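Local coordinates for 16L protein (Yaba-like disease virus, PDB 6TQP) that adopts a Bcl-2 fold and probably inhibits apoptosis of the infected cell by holding death-promoting BH3 peptides in a surface groove, at residues K57-L62 with I106-E111; S67-D72 with K80-Q85. One frame throughout, in Å; residues are numbered along the deposited sequence.

Contact 1 (K57-L62 with I106-E111)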
ATOM      1  N   LYS A  57      -0.868  -8.753 -11.888  1.00 42.31           N
ATOM      2  CA  LYS A  57       0.358  -9.335 -12.400  1.00 32.09           C
ATOM      3  C   LYS A  57       1.119 -10.133 -11.348  1.00 31.74           C
ATOM      4  O   LYS A  57       1.775 -11.125 -11.695  1.00 36.10           O
ATOM      5  CB  LYS A  57       1.243  -8.217 -12.958  1.00 39.19           C
ATOM      6  CG  LYS A  57       2.474  -8.700 -13.675  1.00 38.18           C
ATOM      7  CD  LYS A  57       3.107  -7.564 -14.477  1.00 58.72           C
ATOM      8  CE  LYS A  57       4.362  -8.029 -15.224  1.00 61.10           C
ATOM      9  NZ  LYS A  57       4.918  -6.976 -16.119  1.00 71.65           N
ATOM     10  N   TYR A  58       1.022  -9.736 -10.076  1.00 30.11           N
ATOM     11  CA  TYR A  58       1.866 -10.244  -8.997  1.00 33.42           C
ATOM     12  C   TYR A  58       1.053 -10.867  -7.862  1.00 32.35           C
ATOM     13  O   TYR A  58       1.508 -10.933  -6.719  1.00 31.38           O
ATOM     14  CB  TYR A  58       2.756  -9.115  -8.472  1.00 33.83           C
ATOM     15  CG  TYR A  58       3.814  -8.728  -9.483  1.00 30.57           C
ATOM     16  CD1 TYR A  58       4.885  -9.571  -9.739  1.00 37.91           C
ATOM     17  CD2 TYR A  58       3.729  -7.541 -10.195  1.00 33.48           C
ATOM     18  CE1 TYR A  58       5.849  -9.237 -10.666  1.00 38.30           C
ATOM     19  CE2 TYR A  58       4.683  -7.205 -11.132  1.00 34.35           C
ATOM     20  CZ  TYR A  58       5.745  -8.059 -11.361  1.00 35.88           C
ATOM     21  OH  TYR A  58       6.719  -7.750 -12.286  1.00 44.24           O
ATOM     22  N   LYS A  59      -0.158 -11.335  -8.148  1.00 38.01           N
ATOM     23  CA  LYS A  59      -0.956 -11.970  -7.104  1.00 36.08           C
ATOM     24  C   LYS A  59      -0.212 -13.094  -6.394  1.00 33.40           C
ATOM     25  O   LYS A  59      -0.249 -13.133  -5.156  1.00 36.14           O
ATOM     26  CB  LYS A  59      -2.274 -12.483  -7.704  1.00 35.73           C
ATOM     27  CG  LYS A  59      -3.308 -12.885  -6.661  1.00 50.79           C
ATOM     28  CD  LYS A  59      -4.662 -13.183  -7.319  1.00 56.11           C
ATOM     29  CE  LYS A  59      -5.725 -13.543  -6.288  1.00 83.23           C
ATOM     30  NZ  LYS A  59      -5.364 -14.765  -5.523  1.00 98.46           N
ATOM     31  N   PRO A  60       0.469 -14.019  -7.084  1.00 36.31           N
ATOM     32  CA  PRO A  60       1.191 -15.073  -6.347  1.00 36.76           C
ATOM     33  C   PRO A  60       2.279 -14.514  -5.451  1.00 33.67           C
ATOM     34  O   PRO A  60       2.527 -15.043  -4.359  1.00 32.41           O
ATOM     35  CB  PRO A  60       1.776 -15.949  -7.464  1.00 35.00           C
ATOM     36  CG  PRO A  60       1.050 -15.569  -8.698  1.00 37.41           C
ATOM     37  CD  PRO A  60       0.663 -14.146  -8.538  1.00 35.83           C
ATOM     38  N   ASN A  61       2.936 -13.443  -5.895  1.00 33.07           N
ATOM     39  CA  ASN A  61       4.016 -12.853  -5.107  1.00 34.61           C
ATOM     40  C   ASN A  61       3.468 -12.205  -3.846  1.00 35.72           C
ATOM     41  O   ASN A  61       4.056 -12.326  -2.762  1.00 31.73           O
ATOM     42  CB  ASN A  61       4.762 -11.827  -5.957  1.00 33.39           C
ATOM     43  CG  ASN A  61       5.190 -12.385  -7.281  1.00 36.50           C
ATOM     44  OD1 ASN A  61       4.382 -12.521  -8.215  1.00 31.91           O
ATOM     45  ND2 ASN A  61       6.463 -12.727  -7.382  1.00 37.58           N
ATOM     46  N   LEU A  62       2.344 -11.499  -3.975  1.00 28.87           N
ATOM     47  CA  LEU A  62       1.704 -10.905  -2.812  1.00 25.43           C
ATOM     48  C   LEU A  62       1.141 -11.971  -1.882  1.00 29.16           C
ATOM     49  O   LEU A  62       1.238 -11.840  -0.657  1.00 34.42           O
ATOM     50  CB  LEU A  62       0.585  -9.961  -3.260  1.00 34.58           C
ATOM     51  CG  LEU A  62       1.025  -8.727  -4.048  1.00 29.46           C
ATOM     52  CD1 LEU A  62      -0.178  -8.010  -4.653  1.00 34.11           C
ATOM     53  CD2 LEU A  62       1.799  -7.753  -3.189  1.00 28.36           C
ATOM     54  N   ILE A 106      -1.430  -4.443   1.089  1.00 25.08           N
ATOM     55  CA  ILE A 106      -2.441  -4.184   2.122  1.00 25.59           C
ATOM     56  C   ILE A 106      -3.819  -4.564   1.614  1.00 28.61           C
ATOM     57  O   ILE A 106      -4.623  -5.157   2.346  1.00 26.95           O
ATOM     58  CB  ILE A 106      -2.403  -2.705   2.557  1.00 29.31           C
ATOM     59  CG1 ILE A 106      -1.035  -2.329   3.120  1.00 37.31           C
ATOM     60  CG2 ILE A 106      -3.464  -2.395   3.630  1.00 30.65           C
ATOM     61  CD1 ILE A 106      -0.804  -0.869   3.098  1.00 67.50           C
ATOM     62  N   SER A 107      -4.117  -4.242   0.353  1.00 34.40           N
ATOM     63  CA  SER A 107      -5.419  -4.624  -0.205  1.00 32.56           C
ATOM     64  C   SER A 107      -5.637  -6.123  -0.094  1.00 38.51           C
ATOM     65  O   SER A 107      -6.712  -6.583   0.316  1.00 35.49           O
ATOM     66  CB  SER A 107      -5.522  -4.189  -1.666  1.00 37.40           C
ATOM     67  OG  SER A 107      -5.502  -2.782  -1.759  1.00 45.82           O
ATOM     68  N   MET A 108      -4.622  -6.909  -0.458  1.00 34.45           N
ATOM     69  CA  MET A 108      -4.755  -8.355  -0.343  1.00 36.15           C
ATOM     70  C   MET A 108      -4.898  -8.788   1.110  1.00 36.25           C
ATOM     71  O   MET A 108      -5.713  -9.662   1.418  1.00 39.10           O
ATOM     72  CB  MET A 108      -3.563  -9.058  -0.971  1.00 35.23           C
ATOM     73  CG  MET A 108      -3.667 -10.572  -0.844  1.00 40.81           C
ATOM     74  SD  MET A 108      -2.275 -11.392  -1.618  1.00 37.95           S
ATOM     75  CE  MET A 108      -2.781 -11.120  -3.316  1.00 32.54           C
ATOM     76  N   ILE A 109      -4.094  -8.219   2.014  1.00 33.61           N
ATOM     77  CA  ILE A 109      -4.200  -8.588   3.428  1.00 36.18           C
ATOM     78  C   ILE A 109      -5.634  -8.415   3.896  1.00 37.19           C
ATOM     79  O   ILE A 109      -6.217  -9.301   4.530  1.00 40.16           O
ATOM     80  CB  ILE A 109      -3.229  -7.754   4.282  1.00 35.21           C
ATOM     81  CG1 ILE A 109      -1.787  -8.078   3.895  1.00 32.30           C
ATOM     82  CG2 ILE A 109      -3.433  -8.046   5.784  1.00 36.42           C
ATOM     83  CD1 ILE A 109      -0.748  -7.201   4.567  1.00 36.11           C
ATOM     84  N   VAL A 110      -6.226  -7.270   3.560  1.00 31.35           N
ATOM     85  CA  VAL A 110      -7.586  -6.966   3.988  1.00 38.81           C
ATOM     86  C   VAL A 110      -8.573  -7.937   3.355  1.00 44.28           C
ATOM     87  O   VAL A 110      -9.507  -8.423   4.012  1.00 41.18           O
ATOM     88  CB  VAL A 110      -7.900  -5.500   3.639  1.00 51.15           C
ATOM     89  CG1 VAL A 110      -9.369  -5.256   3.485  1.00 86.99           C
ATOM     90  CG2 VAL A 110      -7.306  -4.569   4.706  1.00 42.05           C
ATOM     91  N   GLU A 111      -8.387  -8.235   2.066  1.00 40.27           N
ATOM     92  CA  GLU A 111      -9.286  -9.169   1.394  1.00 43.31           C
ATOM     93  C   GLU A 111      -9.149 -10.578   1.958  1.00 51.55           C
ATOM     94  O   GLU A 111     -10.127 -11.332   1.976  1.00 55.23           O
ATOM     95  CB  GLU A 111      -9.015  -9.163  -0.112  1.00 49.12           C
ATOM     96  CG  GLU A 111      -9.462  -7.876  -0.810  1.00 81.95           C
ATOM     97  CD  GLU A 111      -9.199  -7.891  -2.307  1.00 96.00           C
ATOM     98  OE1 GLU A 111      -8.494  -8.807  -2.783  1.00 87.83           O
ATOM     99  OE2 GLU A 111      -9.703  -6.986  -3.006  1.00 80.91           O
TER
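Lys59 O accepts a hydrogen bond from Ser63 OG, one turn further along helix 38-68. The methyl CE of Met108 also lies near this oxygen, at 3.7 Å. The contact belongs to an all-helical Bcl-2 fold, where helix 96-113 packs against helix 38-68. It fits knobs-into-holes packing. Met108 is the knob, and Lys59, Leu62, Ser63 and Cys66 surround it, with Met55 touching it as well.

No hydrogen bond joins the two segments. The nearest CA atoms, of Leu62 and Met108, are 7.4 Å apart, and the long Met108 side chain spans the gap. Its first two torsions are both extended (chi1 179°), with CG anti to the backbone N, which carries SD straight across. SD stops 3.5 Å from Leu62 C. A bend at chi3 (-74°) then turns CE along the surface of the other helix. CE packs on Leu62 CB at 3.6 Å and on the aliphatic part of Lys59 at CG. The Lys59 and Met108 side chains meet at about a right angle. Leu62 and Met108 are buried, whereas Lys59 is exposed and adds only its aliphatic chain.

Helix 38-68 is kinked here. Pro60 has no N-H to give, and Asn61 N lacks its bond to the preceding turn. The regular pattern returns with Leu62 N to Tyr58 O at 2.9 Å.

Lys57, Tyr58 and Asn61 of the same segment serve the bound peptide. Lys57 NZ pairs with an acidic side chain of that peptide, while Tyr58 OH and Asn61 ND2 form hydrogen bonds to it. Leu62 packs on an apolar peptide side chain too, so it joins the core to the peptide groove. On its core side, Leu62 CB lies 3.6 Å from Met108 SD.

Contact 2 (S67-D72 with K80-Q85)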
ATOM      1  N   SER A  67       1.555 -15.151   3.162  1.00 35.33           N
ATOM      2  CA  SER A  67       1.856 -16.399   3.860  1.00 37.58           C
ATOM      3  C   SER A  67       2.972 -16.184   4.871  1.00 33.33           C
ATOM      4  O   SER A  67       2.897 -16.657   6.012  1.00 36.85           O
ATOM      5  CB  SER A  67       2.250 -17.499   2.872  1.00 31.84           C
ATOM      6  OG  SER A  67       2.624 -18.671   3.568  1.00 35.36           O
ATOM      7  N   LEU A  68       4.024 -15.476   4.470  1.00 38.79           N
ATOM      8  CA  LEU A  68       5.091 -15.177   5.415  1.00 31.51           C
ATOM      9  C   LEU A  68       4.558 -14.384   6.601  1.00 35.32           C
ATOM     10  O   LEU A  68       4.908 -14.665   7.753  1.00 37.61           O
ATOM     11  CB  LEU A  68       6.207 -14.396   4.726  1.00 34.59           C
ATOM     12  CG  LEU A  68       6.951 -15.088   3.590  1.00 37.97           C
ATOM     13  CD1 LEU A  68       8.022 -14.141   3.042  1.00 30.15           C
ATOM     14  CD2 LEU A  68       7.578 -16.387   4.047  1.00 35.93           C
ATOM     15  N   LEU A  69       3.705 -13.392   6.334  1.00 34.36           N
ATOM     16  CA  LEU A  69       3.174 -12.521   7.380  1.00 29.90           C
ATOM     17  C   LEU A  69       2.115 -13.198   8.241  1.00 37.00           C
ATOM     18  O   LEU A  69       1.644 -12.582   9.205  1.00 37.94           O
ATOM     19  CB  LEU A  69       2.569 -11.263   6.758  1.00 29.53           C
ATOM     20  CG  LEU A  69       3.507 -10.385   5.942  1.00 34.32           C
ATOM     21  CD1 LEU A  69       2.701  -9.347   5.178  1.00 32.86           C
ATOM     22  CD2 LEU A  69       4.513  -9.730   6.855  1.00 35.43           C
ATOM     23  N   LYS A  70       1.718 -14.425   7.908  1.00 31.03           N
ATOM     24  CA  LYS A  70       0.690 -15.156   8.660  1.00 33.33           C
ATOM     25  C   LYS A  70      -0.594 -14.333   8.776  1.00 38.57           C
ATOM     26  O   LYS A  70      -1.166 -14.178   9.858  1.00 38.89           O
ATOM     27  CB  LYS A  70       1.214 -15.546  10.043  1.00 49.50           C
ATOM     28  CG  LYS A  70       2.572 -16.244  10.016  1.00 75.35           C
ATOM     29  CD  LYS A  70       3.243 -16.255  11.391  1.00 68.14           C
ATOM     30  CE  LYS A  70       2.588 -17.246  12.329  1.00 87.88           C
ATOM     31  NZ  LYS A  70       2.789 -18.650  11.874  1.00123.64           N
ATOM     32  N   VAL A  71      -1.071 -13.828   7.637  1.00 37.47           N
ATOM     33  CA  VAL A  71      -2.211 -12.915   7.647  1.00 38.37           C
ATOM     34  C   VAL A  71      -3.480 -13.577   8.146  1.00 37.84           C
ATOM     35  O   VAL A  71      -4.468 -12.882   8.415  1.00 43.69           O
ATOM     36  CB  VAL A  71      -2.474 -12.333   6.248  1.00 42.94           C
ATOM     37  CG1 VAL A  71      -1.272 -11.538   5.782  1.00 42.64           C
ATOM     38  CG2 VAL A  71      -2.855 -13.454   5.273  1.00 42.29           C
ATOM     39  N   ASP A  72      -3.508 -14.903   8.233  1.00 46.93           N
ATOM     40  CA  ASP A  72      -4.679 -15.551   8.807  1.00 51.66           C
ATOM     41  C   ASP A  72      -4.795 -15.277  10.302  1.00 56.34           C
ATOM     42  O   ASP A  72      -5.885 -15.412  10.862  1.00 58.99           O
ATOM     43  CB  ASP A  72      -4.631 -17.055   8.530  1.00 55.74           C
ATOM     44  CG  ASP A  72      -3.469 -17.744   9.227  1.00 84.52           C
ATOM     45  OD1 ASP A  72      -3.678 -18.289  10.332  1.00108.17           O
ATOM     46  OD2 ASP A  72      -2.348 -17.732   8.675  1.00 93.64           O
ATOM     47  N   LYS A  80       0.407  -6.293  14.891  1.00 45.42           N
ATOM     48  CA  LYS A  80       1.543  -5.420  15.170  1.00 40.48           C
ATOM     49  C   LYS A  80       2.790  -5.928  14.460  1.00 44.09           C
ATOM     50  O   LYS A  80       3.557  -5.148  13.884  1.00 40.25           O
ATOM     51  CB  LYS A  80       1.769  -5.346  16.683  1.00 60.18           C
ATOM     52  CG  LYS A  80       2.449  -4.082  17.175  1.00 96.87           C
ATOM     53  CD  LYS A  80       3.928  -4.302  17.391  1.00103.86           C
ATOM     54  CE  LYS A  80       4.599  -3.039  17.905  1.00103.77           C
ATOM     55  NZ  LYS A  80       6.076  -3.188  18.004  1.00 93.23           N
ATOM     56  N   HIS A  81       2.988  -7.246  14.479  1.00 43.03           N
ATOM     57  CA  HIS A  81       4.107  -7.872  13.783  1.00 40.08           C
ATOM     58  C   HIS A  81       4.055  -7.590  12.282  1.00 38.51           C
ATOM     59  O   HIS A  81       5.079  -7.265  11.664  1.00 33.76           O
ATOM     60  CB  HIS A  81       4.068  -9.372  14.075  1.00 61.62           C
ATOM     61  CG  HIS A  81       5.322 -10.107  13.727  1.00 94.60           C
ATOM     62  ND1 HIS A  81       6.577  -9.548  13.835  1.00 97.44           N
ATOM     63  CD2 HIS A  81       5.510 -11.378  13.302  1.00103.12           C
ATOM     64  CE1 HIS A  81       7.481 -10.438  13.474  1.00101.31           C
ATOM     65  NE2 HIS A  81       6.861 -11.556  13.146  1.00100.64           N
ATOM     66  N   ILE A  82       2.870  -7.697  11.674  1.00 32.63           N
ATOM     67  CA  ILE A  82       2.737  -7.397  10.246  1.00 33.67           C
ATOM     68  C   ILE A  82       3.097  -5.941   9.979  1.00 36.27           C
ATOM     69  O   ILE A  82       3.830  -5.622   9.033  1.00 34.38           O
ATOM     70  CB  ILE A  82       1.309  -7.715   9.761  1.00 33.87           C
ATOM     71  CG1 ILE A  82       1.034  -9.212   9.889  1.00 37.48           C
ATOM     72  CG2 ILE A  82       1.109  -7.246   8.320  1.00 34.81           C
ATOM     73  CD1 ILE A  82      -0.415  -9.593   9.674  1.00 37.32           C
ATOM     74  N   LYS A  83       2.557  -5.033  10.792  1.00 35.49           N
ATOM     75  CA  LYS A  83       2.826  -3.614  10.596  1.00 29.23           C
ATOM     76  C   LYS A  83       4.323  -3.355  10.598  1.00 30.07           C
ATOM     77  O   LYS A  83       4.867  -2.744   9.671  1.00 32.67           O
ATOM     78  CB  LYS A  83       2.155  -2.791  11.693  1.00 33.29           C
ATOM     79  CG  LYS A  83       2.356  -1.278  11.565  1.00 60.57           C
ATOM     80  CD  LYS A  83       2.045  -0.554  12.871  1.00 80.53           C
ATOM     81  CE  LYS A  83       3.293  -0.354  13.716  1.00 81.27           C
ATOM     82  NZ  LYS A  83       4.152   0.741  13.192  1.00116.80           N
ATOM     83  N   ASP A  84       5.007  -3.821  11.636  1.00 33.52           N
ATOM     84  CA  ASP A  84       6.427  -3.530  11.763  1.00 41.44           C
ATOM     85  C   ASP A  84       7.227  -4.132  10.614  1.00 33.25           C
ATOM     86  O   ASP A  84       8.185  -3.515  10.136  1.00 32.43           O
ATOM     87  CB  ASP A  84       6.928  -4.023  13.117  1.00 49.18           C
ATOM     88  CG  ASP A  84       6.345  -3.222  14.266  1.00 47.95           C
ATOM     89  OD1 ASP A  84       6.033  -2.032  14.060  1.00 43.25           O
ATOM     90  OD2 ASP A  84       6.188  -3.772  15.364  1.00 50.04           O
ATOM     91  N   GLN A  85       6.850  -5.324  10.143  1.00 30.66           N
ATOM     92  CA  GLN A  85       7.575  -5.919   9.021  1.00 32.50           C
ATOM     93  C   GLN A  85       7.370  -5.108   7.745  1.00 33.80           C
ATOM     94  O   GLN A  85       8.318  -4.893   6.979  1.00 28.73           O
ATOM     95  CB  GLN A  85       7.143  -7.374   8.815  1.00 39.66           C
ATOM     96  CG  GLN A  85       7.625  -8.308   9.923  1.00 63.54           C
ATOM     97  CD  GLN A  85       7.167  -9.742   9.738  1.00 67.73           C
ATOM     98  OE1 GLN A  85       7.925 -10.587   9.261  1.00 54.41           O
ATOM     99  NE2 GLN A  85       5.925 -10.028  10.122  1.00 74.77           N
TER
HETATM  100  O   HOH W   1       5.476 -13.393  10.150  1.00 53.53           O
HETATM  101  O   HOH W   2       3.346 -11.770  11.073  1.00 37.91           O
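Leu69 packs on Ile82 and Gln85 where helix 38-68 ends in a Schellman motif. Lys70, with positive phi, is the residue that leaves the helix. The chain then turns toward helix 76-92 of the Bcl-2 bundle.

The tight part is Ile82 and Gln85 packed round Leu69, including its carbonyl oxygen. Ile82 CG1 lies 3.5 Å from Leu69 O and 4.0 Å from Leu69 CB. Ile82 CG1 is anti to its own carbonyl carbon (chi1 -64°), which brings CG1 and CD1 up to Leu69 O. Ile82 CD1 reaches Val71 more loosely, 4.4 Å from its CG1. Leu69 CD2 lies over one face of the Gln85 amide, 3.6 Å from NE2, and the two side chains pass in opposite directions.

The other side is wet. No direct hydrogen bond joins the segments, but two waters bridge them. One donates to Leu68 O and the other to Leu69 O, the latter at 2.7 Å. Both accept only weak bonds from Gln85 NE2. A further weak bond runs from this nitrogen back to His81 O. His81 ND1 is hydrogen-bonded to an acidic side chain of the bound peptide. Gln85 NE2 sits 3.4 Å above the centre of one face of the His81 ring.

Contacts 1 and 2 share helix 38-68. Contact 1 uses its kinked part, and contact 2 uses its C-terminal end. Their centres are 13 Å apart. Ile109, on helix 96-113, connects them: its CG1 packs on Val71 CG1 at 4.0 Å, and its CD1 lies 4.1 Å from Leu69 CD1. Helices 76-92 and 96-113 follow each other in the chain. Contact 1 packs helix 96-113 on the long helix, and contact 2 packs helix 76-92 on the turn that follows it. Both also border the bound peptide. Leu62 from contact 1 and Leu69 from contact 2 each pack on apolar peptide side chains. The bound sodium ion is remote, about 14 Å from the Ile82 side chain.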